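Local coordinates for OmpT protein (Vibrio cholerae serotype O1, PDB 6EHD) that probably forms a non-specific diffusion channel, a water-filled beta-barrel pore that lets ions and small solutes cross the bacterial outer membrane, at residues W88-G96 with L108-A116. The protein carries 1 engineered substitution. Numbering follows the deposited sequence.
Sequences WTTSDDVYG and LRYGTLSDA. With C8E ((hydroxyethyloxy)tri(ethyloxy)octane), chain B.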
ATOM      1  N   TRP A  88       1.331   8.994   3.190  1.00 25.73           N
ATOM      2  CA  TRP A  88       1.574   7.522   2.983  1.00 25.48           C
ATOM      3  C   TRP A  88       3.101   7.269   2.940  1.00 25.63           C
ATOM      4  O   TRP A  88       3.853   8.204   2.515  1.00 27.49           O
ATOM      5  CB  TRP A  88       0.894   6.999   1.728  1.00 24.59           C
ATOM      6  CG  TRP A  88      -0.570   7.324   1.622  1.00 27.47           C
ATOM      7  CD1 TRP A  88      -1.158   7.979   0.578  1.00 27.93           C
ATOM      8  CD2 TRP A  88      -1.558   7.209   2.633  1.00 32.19           C
ATOM      9  NE1 TRP A  88      -2.470   8.191   0.848  1.00 30.34           N
ATOM     10  CE2 TRP A  88      -2.745   7.726   2.107  1.00 30.62           C
ATOM     11  CE3 TRP A  88      -1.562   6.712   3.963  1.00 37.17           C
ATOM     12  CZ2 TRP A  88      -3.938   7.774   2.845  1.00 38.13           C
ATOM     13  CZ3 TRP A  88      -2.756   6.738   4.694  1.00 43.80           C
ATOM     14  CH2 TRP A  88      -3.921   7.265   4.131  1.00 40.83           C
ATOM     15  N   THR A  89       3.553   6.059   3.267  1.00 23.48           N
ATOM     16  CA  THR A  89       5.000   5.724   3.082  1.00 24.05           C
ATOM     17  C   THR A  89       5.434   5.701   1.600  1.00 26.63           C
ATOM     18  O   THR A  89       4.615   5.452   0.678  1.00 21.72           O
ATOM     19  CB  THR A  89       5.413   4.408   3.770  1.00 26.47           C
ATOM     20  OG1 THR A  89       4.762   3.290   3.149  1.00 25.37           O
ATOM     21  CG2 THR A  89       5.119   4.414   5.259  1.00 29.74           C
ATOM     22  N   THR A  90       6.709   6.004   1.361  1.00 22.06           N
ATOM     23  CA  THR A  90       7.341   5.862   0.055  1.00 21.37           C
ATOM     24  C   THR A  90       7.156   4.362  -0.452  1.00 21.59           C
ATOM     25  O   THR A  90       6.852   4.136  -1.646  1.00 21.46           O
ATOM     26  CB  THR A  90       8.870   6.172   0.122  1.00 24.38           C
ATOM     27  OG1 THR A  90       9.053   7.524   0.538  1.00 24.18           O
ATOM     28  CG2 THR A  90       9.539   5.953  -1.235  1.00 25.61           C
ATOM     29  N   SER A  91       7.301   3.427   0.488  1.00 21.69           N
ATOM     30  CA  SER A  91       7.062   1.974   0.160  1.00 23.68           C
ATOM     31  C   SER A  91       5.645   1.691  -0.385  1.00 24.96           C
ATOM     32  O   SER A  91       5.459   0.831  -1.304  1.00 23.73           O
ATOM     33  CB  SER A  91       7.418   1.075   1.382  1.00 23.44           C
ATOM     34  OG  SER A  91       6.782   1.547   2.576  1.00 26.00           O
ATOM     35  N   ASP A  92       4.652   2.393   0.141  1.00 23.18           N
ATOM     36  CA  ASP A  92       3.227   2.289  -0.334  1.00 22.86           C
ATOM     37  C   ASP A  92       3.065   2.929  -1.685  1.00 21.98           C
ATOM     38  O   ASP A  92       2.352   2.360  -2.536  1.00 22.82           O
ATOM     39  CB  ASP A  92       2.291   2.901   0.657  1.00 23.90           C
ATOM     40  CG  ASP A  92       0.798   2.563   0.435  1.00 29.06           C
ATOM     41  OD1 ASP A  92       0.437   1.397   0.518  1.00 25.48           O
ATOM     42  OD2 ASP A  92       0.005   3.511   0.275  1.00 28.70           O
ATOM     43  N   ASP A  93       3.755   4.063  -1.939  1.00 21.23           N
ATOM     44  CA  ASP A  93       3.664   4.756  -3.241  1.00 21.48           C
ATOM     45  C   ASP A  93       4.253   3.853  -4.327  1.00 23.63           C
ATOM     46  O   ASP A  93       3.691   3.713  -5.474  1.00 23.93           O
ATOM     47  CB  ASP A  93       4.473   6.071  -3.238  1.00 22.15           C
ATOM     48  CG  ASP A  93       3.937   7.163  -2.305  1.00 25.71           C
ATOM     49  OD1 ASP A  93       2.791   7.082  -1.833  1.00 25.51           O
ATOM     50  OD2 ASP A  93       4.779   8.132  -2.038  1.00 26.81           O
ATOM     51  N   VAL A  94       5.435   3.249  -4.059  1.00 22.10           N
ATOM     52  CA  VAL A  94       6.129   2.430  -5.089  1.00 20.95           C
ATOM     53  C   VAL A  94       5.408   1.066  -5.271  1.00 22.31           C
ATOM     54  O   VAL A  94       5.194   0.635  -6.388  1.00 22.50           O
ATOM     55  CB  VAL A  94       7.593   2.191  -4.694  1.00 22.49           C
ATOM     56  CG1 VAL A  94       8.300   1.074  -5.483  1.00 23.53           C
ATOM     57  CG2 VAL A  94       8.413   3.487  -4.644  1.00 23.19           C
ATOM     58  N   TYR A  95       5.003   0.427  -4.181  1.00 20.82           N
ATOM     59  CA  TYR A  95       4.162  -0.760  -4.175  1.00 21.96           C
ATOM     60  C   TYR A  95       4.872  -1.951  -4.898  1.00 21.27           C
ATOM     61  O   TYR A  95       6.133  -2.174  -4.652  1.00 22.01           O
ATOM     62  CB  TYR A  95       2.719  -0.441  -4.693  1.00 22.20           C
ATOM     63  CG  TYR A  95       1.632  -1.363  -4.144  1.00 20.76           C
ATOM     64  CD1 TYR A  95       1.444  -1.546  -2.737  1.00 21.57           C
ATOM     65  CD2 TYR A  95       0.710  -2.042  -5.006  1.00 22.44           C
ATOM     66  CE1 TYR A  95       0.480  -2.400  -2.225  1.00 22.29           C
ATOM     67  CE2 TYR A  95      -0.333  -2.841  -4.454  1.00 22.67           C
ATOM     68  CZ  TYR A  95      -0.433  -3.065  -3.085  1.00 21.67           C
ATOM     69  OH  TYR A  95      -1.448  -3.874  -2.547  1.00 22.42           O
ATOM     70  N   GLY A  96       4.143  -2.673  -5.760  1.00 21.41           N
ATOM     71  CA  GLY A  96       4.706  -3.901  -6.430  1.00 20.35           C
ATOM     72  C   GLY A  96       3.614  -4.560  -7.228  1.00 20.23           C
ATOM     73  O   GLY A  96       2.583  -3.916  -7.478  1.00 19.50           O
ATOM     74  N   LEU A 108       3.755  -8.238  -0.353  1.00 22.00           N
ATOM     75  CA  LEU A 108       4.420  -6.956  -0.239  1.00 22.36           C
ATOM     76  C   LEU A 108       4.562  -6.686   1.247  1.00 25.54           C
ATOM     77  O   LEU A 108       3.562  -6.698   1.970  1.00 27.28           O
ATOM     78  CB  LEU A 108       3.683  -5.856  -1.030  1.00 21.97           C
ATOM     79  CG  LEU A 108       3.366  -6.201  -2.485  1.00 22.82           C
ATOM     80  CD1 LEU A 108       2.580  -5.069  -3.153  1.00 25.27           C
ATOM     81  CD2 LEU A 108       4.591  -6.539  -3.393  1.00 24.74           C
ATOM     82  N   ARG A 109       5.821  -6.634   1.729  1.00 22.36           N
ATOM     83  CA  ARG A 109       6.051  -6.818   3.172  1.00 25.29           C
ATOM     84  C   ARG A 109       6.496  -5.533   3.942  1.00 29.46           C
ATOM     85  O   ARG A 109       7.008  -5.624   5.052  1.00 29.45           O
ATOM     86  CB  ARG A 109       7.106  -7.916   3.391  1.00 25.10           C
ATOM     87  CG  ARG A 109       6.825  -9.241   2.699  1.00 25.95           C
ATOM     88  CD  ARG A 109       5.387  -9.785   2.897  1.00 25.37           C
ATOM     89  NE  ARG A 109       5.049  -9.913   4.338  1.00 25.43           N
ATOM     90  CZ  ARG A 109       3.905  -9.567   4.925  1.00 26.36           C
ATOM     91  NH1 ARG A 109       2.859  -9.117   4.233  1.00 27.02           N
ATOM     92  NH2 ARG A 109       3.774  -9.711   6.269  1.00 29.92           N
ATOM     93  N   TYR A 110       6.319  -4.354   3.346  1.00 25.97           N
ATOM     94  CA  TYR A 110       6.781  -3.077   3.948  1.00 25.82           C
ATOM     95  C   TYR A 110       5.867  -2.592   5.144  1.00 28.48           C
ATOM     96  O   TYR A 110       6.326  -1.757   5.944  1.00 28.47           O
ATOM     97  CB  TYR A 110       6.798  -1.938   2.888  1.00 23.82           C
ATOM     98  CG  TYR A 110       5.464  -1.649   2.213  1.00 24.77           C
ATOM     99  CD1 TYR A 110       5.047  -2.368   1.064  1.00 23.72           C
ATOM    100  CD2 TYR A 110       4.567  -0.720   2.747  1.00 25.69           C
ATOM    101  CE1 TYR A 110       3.777  -2.156   0.503  1.00 25.68           C
ATOM    102  CE2 TYR A 110       3.306  -0.508   2.201  1.00 24.93           C
ATOM    103  CZ  TYR A 110       2.908  -1.221   1.071  1.00 25.67           C
ATOM    104  OH  TYR A 110       1.639  -0.968   0.565  1.00 24.25           O
ATOM    105  N   GLY A 111       4.588  -3.027   5.167  1.00 27.15           N
ATOM    106  CA  GLY A 111       3.534  -2.406   5.942  1.00 28.65           C
ATOM    107  C   GLY A 111       3.191  -3.099   7.242  1.00 30.13           C
ATOM    108  O   GLY A 111       2.225  -2.727   7.933  1.00 29.43           O
ATOM    109  N   THR A 112       3.926  -4.134   7.559  1.00 27.65           N
ATOM    110  CA  THR A 112       3.569  -5.029   8.695  1.00 29.83           C
ATOM    111  C   THR A 112       3.370  -4.280  10.046  1.00 32.22           C
ATOM    112  O   THR A 112       2.410  -4.601  10.768  1.00 32.78           O
ATOM    113  CB  THR A 112       4.628  -6.132   8.853  1.00 32.03           C
ATOM    114  OG1 THR A 112       4.862  -6.663   7.553  1.00 32.72           O
ATOM    115  CG2 THR A 112       4.191  -7.266   9.846  1.00 33.32           C
ATOM    116  N   LEU A 113       4.225  -3.300  10.320  1.00 29.68           N
ATOM    117  CA  LEU A 113       4.154  -2.395  11.479  1.00 34.06           C
ATOM    118  C   LEU A 113       3.534  -1.002  11.291  1.00 35.44           C
ATOM    119  O   LEU A 113       2.919  -0.475  12.236  1.00 37.38           O
ATOM    120  CB  LEU A 113       5.549  -2.267  12.117  1.00 32.77           C
ATOM    121  CG  LEU A 113       6.367  -3.534  12.410  1.00 33.73           C
ATOM    122  CD1 LEU A 113       7.738  -3.245  13.011  1.00 35.54           C
ATOM    123  CD2 LEU A 113       5.634  -4.530  13.288  1.00 36.57           C
ATOM    124  N   SER A 114       3.671  -0.421  10.091  1.00 33.11           N
ATOM    125  CA  SER A 114       3.342   0.982   9.830  1.00 32.43           C
ATOM    126  C   SER A 114       1.905   1.158   9.357  1.00 36.58           C
ATOM    127  O   SER A 114       1.370   2.263   9.477  1.00 38.47           O
ATOM    128  CB  SER A 114       4.338   1.555   8.761  1.00 36.72           C
ATOM    129  OG  SER A 114       4.154   0.859   7.520  1.00 34.07           O
ATOM    130  N   ASP A 115       1.271   0.100   8.804  1.00 36.57           N
ATOM    131  CA  ASP A 115       0.006   0.223   8.046  1.00 40.68           C
ATOM    132  C   ASP A 115       0.112   1.320   6.925  1.00 38.46           C
ATOM    133  O   ASP A 115      -0.846   1.977   6.624  1.00 32.74           O
ATOM    134  CB  ASP A 115      -1.202   0.544   8.974  1.00 40.71           C
ATOM    135  CG  ASP A 115      -1.474  -0.566   9.997  1.00 53.83           C
ATOM    136  OD1 ASP A 115      -1.000  -1.726   9.831  1.00 52.75           O
ATOM    137  OD2 ASP A 115      -2.157  -0.266  10.992  1.00 60.67           O
ATOM    138  N   ALA A 116       1.315   1.522   6.381  1.00 34.32           N
ATOM    139  CA  ALA A 116       1.550   2.323   5.228  1.00 32.62           C
ATOM    140  C   ALA A 116       1.424   3.828   5.506  1.00 32.49           C
ATOM    141  O   ALA A 116       1.380   4.600   4.568  1.00 27.83           O
ATOM    142  CB  ALA A 116       0.666   1.884   4.053  1.00 31.76           C
TER
HETATM  143  O9  C8E B 401       5.568   9.294  -5.747  1.00 49.56           O
HETATM  144  C10 C8E B 401       5.134  10.632  -5.892  1.00 57.08           C
HETATM  145  C11 C8E B 401       5.114  11.160  -7.316  1.00 54.70           C
HETATM  146  O12 C8E B 401       6.136  10.564  -8.115  1.00 61.91           O
HETATM  147  C13 C8E B 401       6.205  11.112  -9.436  1.00 58.62           C
HETATM  148  C14 C8E B 401       7.183  10.311 -10.308  1.00 59.40           C
HETATM  149  O15 C8E B 401       7.010   8.867 -10.280  1.00 51.56           O
HETATM  150  C16 C8E B 401       7.865   8.238 -11.253  1.00 48.99           C
HETATM  151  C17 C8E B 401       8.126   6.773 -10.932  1.00 56.62           C
HETATM  152  O18 C8E B 401       7.045   6.101 -10.337  1.00 55.59           O
HETATM  153  C19 C8E B 401       7.151   4.705 -10.023  1.00 51.80           C
HETATM  154  C20 C8E B 401       7.288   4.456  -8.530  1.00 44.18           C
HETATM  155  O21 C8E B 401       6.188   5.061  -7.902  1.00 48.34           O
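With CG of Tyr110 set between its backbone N and carbonyl carbon (chi1 58°) and CG of Asp92 anti to its own N (chi1 -166°), phenol and carboxylate meet between the two limbs of a loop folded into the lumen of the porin barrel, consistent with the constriction loop L3 of general porins. Tyr110 OH donates to Asp92 OD1 at 2.7 Å; the oxygen accepts through its anti lone pair, with ring and carboxylate planes 55° apart. The other oxygen, OD2, bonds a MES molecule, probably from the crystallisation liquor. The Tyr110 ring lies against the first turn of helix 90-94: Ser91 O sits over the ring centre, 3.8 Å above its plane, and Ser91 OG comes within 3.2 Å of Tyr110 CD2. That hydroxyl also accepts from Thr89 OG1 and bonds Glu150 of strand 147-157 on the barrel wall. At the far end of the helix, the Tyr95 ring takes Tyr110 OH at its edge and Leu108 CD1 over one face, a CH-pi contact 3.5 Å from the centroid; the Tyr95 hydroxyl is hydrogen-bonded to Asp98 OD2 and to the backbone N of Lys300. Just beyond the short pair of strands 87-88 and 117-118, which closes the loop's base, Thr89 N donates to Ala116 O at 2.9 Å, from above the carbonyl plane. Two residues before Ala116, Ser114 forms an ST turn, its OG accepting from Ala116 N at 3.1 Å.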